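Local coordinates for platelet aggregation factor Sm-hPAF (Streptococcus mitis, PDB 4GWI), which binds fucose-bearing Lewis glycans through its F-type lectin domain, the part present here, and as a whole is probably a cholesterol-dependent, pore-forming cytolysin, at residues N11-K16 and V141-S146; T30-G35 and S45-N50; Q58-K63 and A122-V127. The protein carries 2 engineered substitutions. All blocks are in the same frame, centred on the assembly; numbering follows the deposited sequence.

In the fold
The three contacts lie in one F-type lectin domain, a beta sandwich. Interactions 1 and 3, centres about 9 Å apart, meet where I12 and K16 pack on strand 56-61; interaction 3 joins that strand to 124-129 in the five-stranded sheet, whereas interaction 1 ties the N-terminal loop to strand 138-145 of the other. Interaction 2, in the loops between strands 17-20 and 56-61, lies about 14 Å from interaction 1 and 15 Å from interaction 3, centre to centre; V141 N probably hydrogen-bonds to A32 O and G15 N to V33 O. Along the chain, interaction 1 spans the other two in series. Calcium and fucose sit at the loop end, D60's magnesium at the five-stranded sheet.

Interaction 1: residues N11-K16 and V141-S146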
loop_
_atom_site.group_PDB
_atom_site.type_symbol
_atom_site.label_atom_id
_atom_site.label_comp_id
_atom_site.label_asym_id
_atom_site.label_seq_id
_atom_site.Cartn_x
_atom_site.Cartn_y
_atom_site.Cartn_z
ATOM N N ASN A 11 12.879 -4.454 -4.001
ATOM C CA ASN A 11 11.420 -4.307 -3.823
ATOM C C ASN A 11 10.732 -5.506 -4.376
ATOM O O ASN A 11 10.499 -5.690 -5.597
ATOM C CB ASN A 11 10.983 -2.987 -4.518
ATOM C CG ASN A 11 9.452 -2.934 -4.637
ATOM O OD1 ASN A 11 8.722 -3.567 -3.848
ATOM N ND2 ASN A 11 8.947 -2.197 -5.595
ATOM N N ILE A 12 10.270 -6.414 -3.457
ATOM C CA ILE A 12 9.639 -7.671 -3.907
ATOM C C ILE A 12 8.154 -7.517 -4.293
ATOM O O ILE A 12 7.534 -8.456 -4.794
ATOM C CB ILE A 12 9.741 -8.814 -2.857
ATOM C CG1 ILE A 12 9.181 -8.406 -1.499
ATOM C CG2 ILE A 12 11.240 -9.093 -2.612
ATOM C CD1 ILE A 12 8.892 -9.622 -0.559
ATOM N N ALA A 13 7.592 -6.294 -4.135
ATOM C CA ALA A 13 6.204 -6.115 -4.602
ATOM C C ALA A 13 6.107 -5.759 -6.103
ATOM O O ALA A 13 5.091 -5.897 -6.695
ATOM C CB ALA A 13 5.557 -4.948 -3.807
ATOM N N ARG A 14 7.226 -5.285 -6.699
ATOM C CA ARG A 14 7.168 -4.892 -8.101
ATOM C C ARG A 14 6.699 -5.936 -8.993
ATOM O O ARG A 14 7.196 -7.102 -9.001
ATOM C CB ARG A 14 8.625 -4.494 -8.444
ATOM C CG ARG A 14 8.815 -4.412 -9.921
ATOM C CD ARG A 14 8.343 -3.026 -10.144
ATOM N NE ARG A 14 8.687 -2.697 -11.553
ATOM C CZ ARG A 14 7.904 -2.980 -12.598
ATOM N NH1 ARG A 14 8.355 -2.686 -13.828
ATOM N NH2 ARG A 14 6.667 -3.553 -12.442
ATOM N N GLY A 15 5.681 -5.609 -9.772
ATOM C CA GLY A 15 5.160 -6.496 -10.775
ATOM C C GLY A 15 4.345 -7.668 -10.296
ATOM O O GLY A 15 3.933 -8.529 -11.096
ATOM N N LYS A 16 4.032 -7.657 -8.979
ATOM C CA LYS A 16 3.175 -8.734 -8.454
ATOM C C LYS A 16 1.674 -8.489 -8.677
ATOM O O LYS A 16 1.290 -7.394 -9.105
ATOM C CB LYS A 16 3.465 -8.817 -6.950
ATOM C CG LYS A 16 4.889 -9.236 -6.522
ATOM C CD LYS A 16 5.089 -10.713 -6.922
ATOM C CE LYS A 16 6.446 -11.196 -6.430
ATOM N NZ LYS A 16 7.623 -10.465 -6.932
ATOM N N VAL A 141 3.448 1.056 -3.692
ATOM C CA VAL A 141 3.745 0.381 -2.396
ATOM C C VAL A 141 4.936 -0.535 -2.693
ATOM O O VAL A 141 4.924 -1.344 -3.658
ATOM C CB VAL A 141 2.517 -0.500 -2.038
ATOM C CG1 VAL A 141 2.874 -1.318 -0.775
ATOM C CG2 VAL A 141 1.303 0.379 -1.711
ATOM N N GLU A 142 5.968 -0.339 -1.896
ATOM C CA GLU A 142 7.206 -1.170 -2.069
ATOM C C GLU A 142 7.363 -2.025 -0.818
ATOM O O GLU A 142 6.971 -1.588 0.295
ATOM C CB GLU A 142 8.448 -0.246 -2.173
ATOM C CG GLU A 142 8.357 0.568 -3.490
ATOM C CD GLU A 142 9.513 1.565 -3.570
ATOM O OE1 GLU A 142 10.191 1.904 -2.562
ATOM O OE2 GLU A 142 9.701 2.057 -4.742
ATOM N N VAL A 143 7.849 -3.242 -1.018
ATOM C CA VAL A 143 7.929 -4.176 0.179
ATOM C C VAL A 143 9.336 -4.795 0.174
ATOM O O VAL A 143 9.835 -5.174 -0.903
ATOM C CB VAL A 143 6.921 -5.304 -0.018
ATOM C CG1 VAL A 143 7.052 -6.347 1.146
ATOM C CG2 VAL A 143 5.472 -4.730 -0.059
ATOM N N PHE A 144 9.954 -4.874 1.363
ATOM C CA PHE A 144 11.356 -5.345 1.443
ATOM C C PHE A 144 11.474 -6.451 2.480
ATOM O O PHE A 144 10.821 -6.320 3.535
ATOM C CB PHE A 144 12.237 -4.204 1.851
ATOM C CG PHE A 144 12.136 -3.021 0.870
ATOM C CD1 PHE A 144 12.912 -2.994 -0.329
ATOM C CD2 PHE A 144 11.208 -1.997 1.129
ATOM C CE1 PHE A 144 12.739 -1.892 -1.222
ATOM C CE2 PHE A 144 11.061 -0.875 0.245
ATOM C CZ PHE A 144 11.796 -0.899 -0.940
ATOM N N ARG A 145 12.269 -7.479 2.145
ATOM C CA ARG A 145 12.492 -8.528 3.165
ATOM C C ARG A 145 13.391 -8.069 4.292
ATOM O O ARG A 145 14.254 -7.242 4.141
ATOM C CB ARG A 145 13.145 -9.707 2.521
ATOM C CG ARG A 145 12.402 -10.349 1.412
ATOM C CD ARG A 145 13.255 -11.532 0.839
ATOM N NE ARG A 145 12.596 -12.196 -0.258
ATOM C CZ ARG A 145 12.914 -12.086 -1.552
ATOM N NH1 ARG A 145 12.170 -12.736 -2.490
ATOM N NH2 ARG A 145 13.929 -11.278 -1.960
ATOM N N SER A 146 13.192 -8.640 5.471
ATOM C CA SER A 146 14.175 -8.519 6.583
ATOM C C SER A 146 15.512 -9.064 6.135
ATOM O O SER A 146 15.584 -9.986 5.385
ATOM C CB SER A 146 13.736 -9.484 7.724
ATOM O OG SER A 146 12.496 -9.107 8.155
HETATM O O HOH W 1 6.236 -1.641 -6.115
#
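Two hydrogen bonds with backbone N-H donors join N11 and I12 to V143. In one, V143 N donates a hydrogen bond to N11 OD1 at 3.0 Å; in the other, I12 N donates to V143 O at 2.9 Å. N11 OD1 also accepts from A13 N, two residues on, which makes an Asx turn. The two donors reach OD1 from opposite faces of the amide plane, each well out of that plane, so this oxygen is gripped from both sides. CG stands anti to the backbone N (chi1 168°), which carries the amide across to the strand. The amide nitrogen is used too: a water lies 2.8 Å from N11 ND2, accepts from it, and donates to V141 O. Asparagine suits the place because one flat group both accepts and donates.

The apolar contacts lie beside these bonds. I12 CG1 meets V143 CG1 at 4.0 Å, while A13 CB rests 3.8 Å from V143 CG2; the small alanine lets the turn come close to the strand. N11 CB approaches CE1 of the F144 ring.

Charge enters through R145, whose guanidinium has I12 CG2 over one face, offset toward the rim and 3.5 Å from R145 NH2. The same group forms salt bridges with E65, E8 and E10. On the loop, K16 NZ donates to I12 O.

Chemically, the side-chain oxygen of N11 stands in for a strand carbonyl as acceptor for V143 N, while I12 N supplies the donor, and the I12 methyl covers part of one guanidinium face of R145.

Interaction 2: residues T30-G35 and S45-N50. Unlike the reference sequence in segment 30-35: T30 (reference Ala). With CA (calcium ion), chain F; FUC (alpha-L-fucopyranose), chain B.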
loop_
_atom_site.group_PDB
_atom_site.type_symbol
_atom_site.label_atom_id
_atom_site.label_comp_id
_atom_site.label_asym_id
_atom_site.label_seq_id
_atom_site.Cartn_x
_atom_site.Cartn_y
_atom_site.Cartn_z
ATOM N N THR A 30 -2.797 -2.223 -10.211
ATOM C CA THR A 30 -1.389 -2.573 -10.575
ATOM C C THR A 30 -0.542 -1.303 -10.718
ATOM O O THR A 30 0.692 -1.421 -10.684
ATOM C CB THR A 30 -1.319 -3.381 -11.852
ATOM O OG1 THR A 30 -2.141 -2.769 -12.863
ATOM C CG2 THR A 30 -1.861 -4.732 -11.640
ATOM N N ARG A 31 -1.154 -0.113 -10.714
ATOM C CA ARG A 31 -0.282 1.115 -10.752
ATOM C C ARG A 31 0.544 1.312 -9.523
ATOM O O ARG A 31 1.538 2.084 -9.498
ATOM C CB ARG A 31 -1.170 2.327 -10.979
ATOM C CG ARG A 31 -1.756 2.322 -12.388
ATOM C CD ARG A 31 -2.737 3.499 -12.480
ATOM N NE ARG A 31 -3.268 3.500 -13.887
ATOM C CZ ARG A 31 -3.966 4.554 -14.354
ATOM N NH1 ARG A 31 -4.359 4.554 -15.677
ATOM N NH2 ARG A 31 -4.303 5.596 -13.565
ATOM N N ALA A 32 0.203 0.661 -8.376
ATOM C CA ALA A 32 1.020 0.848 -7.180
ATOM C C ALA A 32 2.181 -0.152 -7.099
ATOM O O ALA A 32 2.976 -0.044 -6.183
ATOM C CB ALA A 32 0.095 0.690 -5.873
ATOM N N VAL A 33 2.246 -1.049 -8.093
ATOM C CA VAL A 33 3.422 -1.962 -8.136
ATOM C C VAL A 33 4.082 -1.958 -9.534
ATOM O O VAL A 33 4.755 -2.917 -9.949
ATOM C CB VAL A 33 3.057 -3.428 -7.683
ATOM C CG1 VAL A 33 2.731 -3.375 -6.164
ATOM C CG2 VAL A 33 1.924 -3.985 -8.553
ATOM N N ASP A 34 3.987 -0.792 -10.182
ATOM C CA ASP A 34 4.538 -0.726 -11.538
ATOM C C ASP A 34 5.949 -0.162 -11.548
ATOM O O ASP A 34 6.458 0.065 -12.706
ATOM C CB ASP A 34 3.595 0.117 -12.457
ATOM C CG ASP A 34 3.513 1.575 -12.036
ATOM O OD1 ASP A 34 4.056 2.023 -11.050
ATOM O OD2 ASP A 34 2.829 2.323 -12.827
ATOM N N GLY A 35 6.593 0.082 -10.417
ATOM C CA GLY A 35 7.977 0.534 -10.405
ATOM C C GLY A 35 8.090 1.979 -10.701
ATOM O O GLY A 35 9.231 2.462 -11.021
ATOM N N SER A 45 0.290 6.663 -12.837
ATOM C CA SER A 45 0.969 5.622 -12.026
ATOM C C SER A 45 0.389 5.633 -10.596
ATOM O O SER A 45 1.060 5.126 -9.675
ATOM C CB SER A 45 2.510 5.849 -12.030
ATOM O OG SER A 45 3.131 4.593 -11.586
ATOM N N VAL A 46 -0.851 6.151 -10.439
ATOM C CA VAL A 46 -1.471 6.208 -9.096
ATOM C C VAL A 46 -2.807 5.484 -9.192
ATOM O O VAL A 46 -3.562 5.623 -10.169
ATOM C CB VAL A 46 -1.714 7.693 -8.663
ATOM C CG1 VAL A 46 -2.419 7.776 -7.301
ATOM C CG2 VAL A 46 -0.364 8.532 -8.674
ATOM N N THR A 47 -3.100 4.701 -8.133
ATOM C CA THR A 47 -4.367 3.913 -8.168
ATOM C C THR A 47 -5.537 4.806 -7.695
ATOM O O THR A 47 -5.327 5.939 -7.209
ATOM C CB THR A 47 -4.299 2.773 -7.143
ATOM O OG1 THR A 47 -4.225 3.275 -5.781
ATOM C CG2 THR A 47 -3.026 1.878 -7.277
ATOM N N HIS A 48 -6.756 4.236 -7.838
ATOM C CA HIS A 48 -7.952 4.997 -7.309
ATOM C C HIS A 48 -9.095 4.047 -7.201
ATOM O O HIS A 48 -9.444 3.353 -8.178
ATOM C CB HIS A 48 -8.319 6.097 -8.387
ATOM C CG HIS A 48 -9.063 7.269 -7.844
ATOM N ND1 HIS A 48 -10.235 7.179 -7.108
ATOM C CD2 HIS A 48 -8.783 8.620 -8.027
ATOM C CE1 HIS A 48 -10.646 8.458 -6.821
ATOM N NE2 HIS A 48 -9.761 9.333 -7.364
ATOM N N THR A 49 -9.676 3.973 -5.988
ATOM C CA THR A 49 -10.911 3.191 -5.850
ATOM C C THR A 49 -12.142 4.142 -5.951
ATOM O O THR A 49 -11.981 5.366 -6.103
ATOM C CB THR A 49 -11.012 2.512 -4.497
ATOM O OG1 THR A 49 -11.101 3.490 -3.444
ATOM C CG2 THR A 49 -9.709 1.670 -4.123
ATOM N N ASN A 50 -13.322 3.514 -5.877
ATOM C CA ASN A 50 -14.488 4.388 -5.739
ATOM C C ASN A 50 -14.388 5.122 -4.403
ATOM O O ASN A 50 -13.699 4.753 -3.481
ATOM C CB ASN A 50 -15.713 3.503 -5.714
ATOM C CG ASN A 50 -15.982 2.794 -7.039
ATOM O OD1 ASN A 50 -15.591 3.278 -8.097
ATOM N ND2 ASN A 50 -16.820 1.753 -6.983
HETATM CA CA CA F . 3.140 3.655 -9.426
HETATM C C1 FUC B . -9.110 15.091 -8.753
HETATM C C2 FUC B . -9.990 14.779 -7.557
HETATM C C3 FUC B . -11.109 13.857 -7.934
HETATM C C4 FUC B . -10.502 12.586 -8.489
HETATM C C5 FUC B . -9.642 12.987 -9.668
HETATM C C6 FUC B . -9.004 11.791 -10.336
HETATM O O2 FUC B . -10.524 15.993 -7.054
HETATM O O3 FUC B . -11.855 13.589 -6.817
HETATM O O4 FUC B . -9.755 11.968 -7.475
HETATM O O5 FUC B . -8.640 13.882 -9.286
#
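D34 holds CG between its backbone N and carbonyl carbon (chi1 65°), and S45 sets OG anti to its backbone N (chi1 -163°), which turns carboxylate and hydroxyl onto the same calcium ion. The metal is bound by D34 OD1 at 2.5 Å and by S45 OG at 2.4 Å. Two backbone carbonyls, R31 O and S45's own O, bring this contact's share to four of the seven ligands; R31 O lies 2.2 Å from calcium, the shortest of the four. N36, A139 and E140 supply the remaining ligands.

The carboxylate is shared between metal and protein. While OD1 holds calcium, D34 OD2 accepts from S45 OG at 2.6 Å, using the syn lone pair on the side of the other oxygen. Aspartate is short enough to do both, and serine gives its oxygen to the ion while its O-H donates a hydrogen bond to the acid.

Away from the metal, the extended R31 side chain runs beside the 45-50 backbone, its CD 3.2 Å from V46 O. That oxygen lies at the guanidinium edge and takes a weak bond from NH2. A32 CB meets T47 CG2 at 3.6 Å, a small methyl contact beside W57.

Further along, H48 presents its ring edge to fucose: O4 of the sugar lies in the ring plane, 2.6 Å from H48 NE2, and ND1 donates to T49 O, which fixes the ring's rotation. R75 and R83 also hydrogen-bond to the fucose.

Calcium would balance the negative charge of D34 and probably sharpens the acidity of the S45 hydroxyl, and by fixing S45 it anchors the start of a segment that carries a sugar-binding histidine.

Interaction 3: residues Q58-K63 and A122-V127; sequences QVDLGK and ARYVKV. With MG (magnesium ion), chain E.
D60 and R123 meet side-on, their carboxylate and guanidinium planes only 25° apart. R123 NE donates to D60 OD1 at 2.8 Å and NH2 to OD2 at 3.0 Å, a two-nitrogen salt bridge that keeps both groups nearly coplanar. D60 CG stands anti to the backbone N (chi1 -179°), carrying the carboxylate out beside Y124 to R123 and the metal. OD1 also accepts from G62 N, closing an Asx turn; positive phi at G62 suits glycine. OD2 binds magnesium at 2.2 Å, with Q17 and three waters. The extended arginine thus steadies a metal-binding aspartate, and probably offsets its charge.

Y124 lies alongside D60, with CE2 3.4 Å from D60 CG. Its hydroxyl sits over one face of the R123 guanidinium, opposite G62 O, and bonds to a magnesium-bound water. Q58 crosses the tyrosine obliquely. On the other face of the sheet, V59 CG1 packs 3.7 Å from V125 CB.

V59 and V125 form an antiparallel hydrogen-bonded pair, and L61 N to R123 O continues the pairing to a classic bulge, where R123 and Y124 face L92 of strand 87-92. Strand 56-61 lies between 17-20 and 124-129, while V125 and L61 face strand 64-74 of the second sheet.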
loop_
_atom_site.group_PDB
_atom_site.type_symbol
_atom_site.label_atom_id
_atom_site.label_comp_id
_atom_site.label_asym_id
_atom_site.label_seq_id
_atom_site.Cartn_x
_atom_site.Cartn_y
_atom_site.Cartn_z
ATOM N N GLN A 58 -4.455 -4.358 -2.115
ATOM C CA GLN A 58 -3.648 -5.480 -1.630
ATOM C C GLN A 58 -2.673 -5.907 -2.717
ATOM O O GLN A 58 -3.007 -5.834 -3.925
ATOM C CB GLN A 58 -4.608 -6.643 -1.351
ATOM C CG GLN A 58 -3.866 -7.901 -0.866
ATOM C CD GLN A 58 -4.946 -8.922 -0.554
ATOM O OE1 GLN A 58 -5.356 -9.676 -1.445
ATOM N NE2 GLN A 58 -5.432 -8.831 0.653
ATOM N N VAL A 59 -1.469 -6.348 -2.298
ATOM C CA VAL A 59 -0.597 -7.056 -3.254
ATOM C C VAL A 59 -0.369 -8.484 -2.698
ATOM O O VAL A 59 -0.205 -8.708 -1.481
ATOM C CB VAL A 59 0.719 -6.295 -3.419
ATOM C CG1 VAL A 59 1.419 -6.009 -2.053
ATOM C CG2 VAL A 59 1.658 -7.048 -4.472
ATOM N N ASP A 60 -0.361 -9.427 -3.650
ATOM C CA ASP A 60 -0.012 -10.881 -3.364
ATOM C C ASP A 60 1.435 -11.027 -3.701
ATOM O O ASP A 60 1.826 -10.967 -4.924
ATOM C CB ASP A 60 -0.918 -11.741 -4.215
ATOM C CG ASP A 60 -0.675 -13.201 -3.996
ATOM O OD1 ASP A 60 0.243 -13.527 -3.272
ATOM O OD2 ASP A 60 -1.412 -13.951 -4.679
ATOM N N LEU A 61 2.279 -11.265 -2.725
ATOM C CA LEU A 61 3.733 -11.469 -2.982
ATOM C C LEU A 61 4.004 -12.792 -3.680
ATOM O O LEU A 61 5.192 -13.003 -4.096
ATOM C CB LEU A 61 4.534 -11.377 -1.683
ATOM C CG LEU A 61 4.376 -10.073 -0.900
ATOM C CD1 LEU A 61 5.095 -10.109 0.420
ATOM C CD2 LEU A 61 4.881 -8.848 -1.725
ATOM N N GLY A 62 3.004 -13.678 -3.703
ATOM C CA GLY A 62 3.054 -14.912 -4.463
ATOM C C GLY A 62 3.607 -16.106 -3.695
ATOM O O GLY A 62 3.431 -17.250 -4.158
ATOM N N LYS A 63 4.204 -15.832 -2.547
ATOM C CA LYS A 63 4.753 -16.834 -1.630
ATOM C C LYS A 63 4.875 -16.143 -0.313
ATOM O O LYS A 63 4.768 -14.913 -0.260
ATOM C CB LYS A 63 6.112 -17.382 -2.135
ATOM C CG LYS A 63 7.199 -16.368 -2.375
ATOM C CD LYS A 63 8.522 -16.948 -2.980
ATOM C CE LYS A 63 9.180 -18.082 -2.148
ATOM N NZ LYS A 63 9.175 -18.026 -0.634
ATOM N N ALA A 122 4.683 -13.321 5.766
ATOM C CA ALA A 122 3.404 -12.980 5.218
ATOM C C ALA A 122 3.417 -13.154 3.728
ATOM O O ALA A 122 4.502 -13.013 3.125
ATOM C CB ALA A 122 3.140 -11.516 5.519
ATOM N N ARG A 123 2.238 -13.400 3.183
ATOM C CA ARG A 123 2.130 -13.495 1.722
ATOM C C ARG A 123 1.449 -12.259 1.154
ATOM O O ARG A 123 1.731 -11.898 -0.051
ATOM C CB ARG A 123 1.358 -14.760 1.333
ATOM C CG ARG A 123 1.219 -14.851 -0.221
ATOM C CD ARG A 123 0.831 -16.199 -0.695
ATOM N NE ARG A 123 0.322 -16.058 -2.106
ATOM C CZ ARG A 123 -0.017 -17.080 -2.867
ATOM N NH1 ARG A 123 0.197 -18.366 -2.419
ATOM N NH2 ARG A 123 -0.562 -16.797 -4.055
ATOM N N TYR A 124 0.559 -11.607 1.871
ATOM C CA TYR A 124 -0.198 -10.444 1.338
ATOM C C TYR A 124 0.108 -9.224 2.129
ATOM O O TYR A 124 0.262 -9.261 3.391
ATOM C CB TYR A 124 -1.712 -10.717 1.393
ATOM C CG TYR A 124 -2.178 -11.926 0.598
ATOM C CD1 TYR A 124 -2.162 -13.238 1.194
ATOM C CD2 TYR A 124 -2.495 -11.832 -0.762
ATOM C CE1 TYR A 124 -2.562 -14.361 0.495
ATOM C CE2 TYR A 124 -2.965 -12.956 -1.470
ATOM C CZ TYR A 124 -3.015 -14.201 -0.843
ATOM O OH TYR A 124 -3.331 -15.320 -1.591
ATOM N N VAL A 125 0.128 -8.029 1.456
ATOM C CA VAL A 125 0.287 -6.744 2.122
ATOM C C VAL A 125 -0.957 -5.935 1.764
ATOM O O VAL A 125 -1.261 -5.834 0.509
ATOM C CB VAL A 125 1.565 -6.020 1.651
ATOM C CG1 VAL A 125 1.621 -4.620 2.326
ATOM C CG2 VAL A 125 2.791 -6.869 1.982
ATOM N N LYS A 126 -1.662 -5.401 2.740
ATOM C CA LYS A 126 -2.922 -4.712 2.422
ATOM C C LYS A 126 -2.879 -3.328 3.070
ATOM O O LYS A 126 -2.343 -3.170 4.168
ATOM C CB LYS A 126 -4.038 -5.607 2.982
ATOM C CG LYS A 126 -5.392 -5.176 2.675
ATOM C CD LYS A 126 -6.312 -6.402 3.079
ATOM C CE LYS A 126 -7.669 -5.909 2.622
ATOM N NZ LYS A 126 -8.610 -6.615 3.513
ATOM N N VAL A 127 -3.480 -2.335 2.389
ATOM C CA VAL A 127 -3.663 -0.984 2.961
ATOM C C VAL A 127 -5.181 -0.884 3.052
ATOM O O VAL A 127 -5.881 -1.043 2.067
ATOM C CB VAL A 127 -3.059 0.134 2.067
ATOM C CG1 VAL A 127 -3.386 1.533 2.659
ATOM C CG2 VAL A 127 -1.556 -0.134 1.887
HETATM MG MG MG E . -3.356 -14.172 -5.640
HETATM O O HOH W 2 -8.780 -8.768 0.917
HETATM O O HOH W 3 -4.129 -15.505 -4.011
HETATM O O HOH W 4 -4.272 -12.712 -4.938
HETATM O O HOH W 5 -5.091 -14.781 -6.766
#